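Local atomic coordinates of tryparedoxin II (Crithidia fasciculata, PDB entry 1I5G), a protein that probably carries reducing equivalents from trypanothione to its partner proteins as a thioredoxin-like dithiol oxidoreductase of trypanosomatids. Residues 8-13 against 91-96. The protein carries 1 engineered substitution. Residues are numbered along the deposited sequence; the frame is centred on the assembly and turned at random.
Sequences PYSTNV and FEDRKG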
ATOM      1  N   PRO A   8      -3.474  13.498   5.404  1.00  8.63           N
ATOM      2  CA  PRO A   8      -3.426  14.903   5.825  1.00  8.27           C
ATOM      3  C   PRO A   8      -2.427  15.797   5.106  1.00  8.49           C
ATOM      4  O   PRO A   8      -2.679  17.006   5.053  1.00  7.63           O
ATOM      5  CB  PRO A   8      -3.031  14.774   7.268  1.00  8.78           C
ATOM      6  CG  PRO A   8      -2.358  13.457   7.398  1.00  9.37           C
ATOM      7  CD  PRO A   8      -3.155  12.565   6.498  1.00  7.89           C
ATOM      8  N   TYR A   9      -1.326  15.296   4.562  1.00  6.76           N
ATOM      9  CA  TYR A   9      -0.280  16.148   4.024  1.00  7.10           C
ATOM     10  C   TYR A   9      -0.039  15.931   2.542  1.00  8.84           C
ATOM     11  O   TYR A   9       0.658  16.739   1.947  1.00 10.46           O
ATOM     12  CB  TYR A   9       1.027  15.958   4.787  1.00  6.02           C
ATOM     13  CG  TYR A   9       0.816  16.104   6.251  1.00  5.61           C
ATOM     14  CD1 TYR A   9       0.561  17.375   6.784  1.00  5.26           C
ATOM     15  CD2 TYR A   9       0.836  15.028   7.095  1.00  5.32           C
ATOM     16  CE1 TYR A   9       0.352  17.535   8.117  1.00  5.54           C
ATOM     17  CE2 TYR A   9       0.620  15.166   8.455  1.00  5.62           C
ATOM     18  CZ  TYR A   9       0.375  16.442   8.945  1.00  5.39           C
ATOM     19  OH  TYR A   9       0.164  16.523  10.299  1.00  7.41           O
ATOM     20  N   SER A  10      -0.569  14.889   1.902  1.00  7.30           N
ATOM     21  CA  SER A  10      -0.406  14.710   0.462  1.00  7.14           C
ATOM     22  C   SER A  10      -1.752  14.759  -0.271  1.00  9.21           C
ATOM     23  O   SER A  10      -2.645  13.978   0.068  1.00 11.96           O
ATOM     24  CB  SER A  10       0.251  13.345   0.195  1.00  6.49           C
ATOM     25  OG  SER A  10       1.637  13.340   0.536  1.00  6.95           O
ATOM     26  N   THR A  11      -1.827  15.646  -1.245  1.00 10.38           N
ATOM     27  CA  THR A  11      -3.034  15.554  -2.048  1.00 10.52           C
ATOM     28  C   THR A  11      -2.816  14.678  -3.286  1.00  8.64           C
ATOM     29  O   THR A  11      -3.784  14.160  -3.826  1.00  8.26           O
ATOM     30  CB  THR A  11      -3.592  16.906  -2.417  1.00 14.47           C
ATOM     31  OG1 THR A  11      -2.568  17.432  -3.223  1.00 15.04           O
ATOM     32  CG2 THR A  11      -3.452  17.917  -1.339  1.00 16.16           C
ATOM     33  N   ASN A  12      -1.590  14.484  -3.744  1.00  6.76           N
ATOM     34  CA  ASN A  12      -1.259  13.602  -4.853  1.00  6.65           C
ATOM     35  C   ASN A  12      -0.388  12.465  -4.369  1.00  5.88           C
ATOM     36  O   ASN A  12       0.394  12.585  -3.454  1.00  7.30           O
ATOM     37  CB  ASN A  12      -0.521  14.323  -6.000  1.00  9.47           C
ATOM     38  CG  ASN A  12      -1.417  15.278  -6.759  1.00 10.47           C
ATOM     39  OD1 ASN A  12      -1.127  16.462  -6.795  1.00 13.04           O
ATOM     40  ND2 ASN A  12      -2.508  14.771  -7.368  1.00 11.06           N
ATOM     41  N   VAL A  13      -0.521  11.332  -5.022  1.00  4.82           N
ATOM     42  CA  VAL A  13       0.321  10.166  -4.819  1.00  4.92           C
ATOM     43  C   VAL A  13       1.051   9.832  -6.101  1.00  5.03           C
ATOM     44  O   VAL A  13       0.733  10.334  -7.192  1.00  4.87           O
ATOM     45  CB  VAL A  13      -0.468   8.983  -4.244  1.00  6.09           C
ATOM     46  CG1 VAL A  13      -1.070   9.348  -2.900  1.00  6.64           C
ATOM     47  CG2 VAL A  13      -1.565   8.591  -5.182  1.00  6.50           C
ATOM     48  N   PHE A  91       7.767  10.097  -0.790  1.00  2.69           N
ATOM     49  CA  PHE A  91       8.734   9.990   0.278  1.00  2.21           C
ATOM     50  C   PHE A  91       8.859  11.233   1.129  1.00  3.82           C
ATOM     51  O   PHE A  91       9.001  11.138   2.363  1.00  3.49           O
ATOM     52  CB  PHE A  91      10.106   9.574  -0.243  1.00  2.79           C
ATOM     53  CG  PHE A  91      11.101   9.289   0.852  1.00  3.69           C
ATOM     54  CD1 PHE A  91      11.131   8.097   1.554  1.00  4.04           C
ATOM     55  CD2 PHE A  91      12.028  10.261   1.191  1.00  5.05           C
ATOM     56  CE1 PHE A  91      12.044   7.885   2.532  1.00  5.08           C
ATOM     57  CE2 PHE A  91      12.972  10.054   2.197  1.00  5.04           C
ATOM     58  CZ  PHE A  91      12.922   8.866   2.831  1.00  5.31           C
ATOM     59  N   GLU A  92       8.835  12.420   0.530  1.00  3.31           N
ATOM     60  CA  GLU A  92       9.052  13.626   1.330  1.00  4.00           C
ATOM     61  C   GLU A  92       7.967  13.855   2.355  1.00  4.83           C
ATOM     62  O   GLU A  92       8.160  14.615   3.304  1.00  5.69           O
ATOM     63  CB  GLU A  92       9.307  14.850   0.443  1.00  5.00           C
ATOM     64  CG  GLU A  92      10.585  14.724  -0.380  1.00  5.98           C
ATOM     65  CD  GLU A  92      11.842  14.716   0.448  1.00  6.73           C
ATOM     66  OE1 GLU A  92      12.121  15.784   1.050  1.00  8.36           O
ATOM     67  OE2 GLU A  92      12.512  13.671   0.463  1.00  8.54           O
ATOM     68  N   ASP A  93       6.814  13.202   2.206  1.00  3.56           N
ATOM     69  CA  ASP A  93       5.746  13.256   3.209  1.00  4.01           C
ATOM     70  C   ASP A  93       6.037  12.251   4.319  1.00  4.58           C
ATOM     71  O   ASP A  93       5.372  11.230   4.513  1.00  3.28           O
ATOM     72  CB  ASP A  93       4.382  12.946   2.590  1.00  4.32           C
ATOM     73  CG  ASP A  93       3.232  13.111   3.578  1.00  4.63           C
ATOM     74  OD1 ASP A  93       3.426  13.531   4.741  1.00  5.18           O
ATOM     75  OD2 ASP A  93       2.086  12.807   3.169  1.00  5.51           O
ATOM     76  N   ARG A  94       7.088  12.551   5.068  1.00  4.34           N
ATOM     77  CA  ARG A  94       7.465  11.737   6.217  1.00  3.45           C
ATOM     78  C   ARG A  94       6.411  11.726   7.319  1.00  4.29           C
ATOM     79  O   ARG A  94       6.051  10.692   7.884  1.00  3.85           O
ATOM     80  CB  ARG A  94       8.865  12.121   6.729  1.00  3.86           C
ATOM     81  CG  ARG A  94      10.001  11.967   5.679  1.00  4.93           C
ATOM     82  CD  ARG A  94      10.526  10.521   5.434  1.00  4.54           C
ATOM     83  NE  ARG A  94       9.562   9.708   4.705  1.00  4.41           N
ATOM     84  CZ  ARG A  94       9.496   8.379   4.729  1.00  5.83           C
ATOM     85  NH1 ARG A  94      10.353   7.673   5.453  1.00  7.27           N
ATOM     86  NH2 ARG A  94       8.574   7.753   4.028  1.00  5.10           N
ATOM     87  N   LYS A  95       5.902  12.913   7.594  1.00  4.72           N
ATOM     88  CA  LYS A  95       4.843  13.076   8.579  1.00  6.00           C
ATOM     89  C   LYS A  95       3.632  12.190   8.240  1.00  4.74           C
ATOM     90  O   LYS A  95       3.007  11.587   9.113  1.00  4.78           O
ATOM     91  CB  LYS A  95       4.396  14.544   8.696  1.00  9.23           C
ATOM     92  CG  LYS A  95       5.325  15.512   9.432  1.00 12.25           C
ATOM     93  CD  LYS A  95       4.720  16.914   9.588  1.00 15.56           C
ATOM     94  CE  LYS A  95       5.778  17.978   9.890  1.00 18.58           C
ATOM     95  NZ  LYS A  95       5.304  19.389  10.041  1.00 21.76           N
ATOM     96  N   GLY A  96       3.282  12.085   6.964  1.00  4.91           N
ATOM     97  CA  GLY A  96       2.142  11.282   6.522  1.00  4.47           C
ATOM     98  C   GLY A  96       2.389   9.796   6.695  1.00  3.16           C
ATOM     99  O   GLY A  96       1.504   9.006   7.026  1.00  3.31           O
TER
HETATM  100  O   HOH W   1      -0.417  12.605   4.154  1.00  4.91           O
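The N-cap of helix 94-103 is where this contact forms: Asp93, the capping residue, reaches across to Ser10 and Tyr9 in the turn that leads into strand 12-15. Its CG stands anti to the backbone N (chi1 -175°), which turns the carboxylate toward 8-13 and gives each oxygen its own work. OD2 takes the hydroxyl of Ser10, OG to OD2 2.7 Å, on its anti side and 31° out of the carboxylate plane. OD2 also accepts a hydrogen bond from a water, whose O lies 2.7 Å from Asp93 OD2, and that water in turn accepts from Tyr9 N, so the turn is gripped directly and through solvent. Asp93 OD1 accepts the capping bond from Gly96 N at 2.7 Å, with the donor well above the carboxylate plane. The cap thus joins the first turn of a helix in the thioredoxin-like fold to the lead-in of a strand that runs antiparallel to strand 87-88 in the mixed sheet. With three donors around it, the charge of Asp93 is probably well stabilised, helped by the helix N-terminus. An asparagine here would probably keep the cap through its remaining oxygen but put an NH2 where OD2 sits, leaving Ser10 OG and the water without their acceptor. Tyr9 stands against this group with its ring plane 87° from the carboxylate, its CB 3.4 Å from Asp93 OD1. Farther out, the ring crosses Lys95 at about a right angle, CE2 lying 3.8 Å from Lys95 CB, while Lys95 CD sits over one ring face and the extended chain leads the amine away. Inward, Ser10 packs on Leu89 and Pro90.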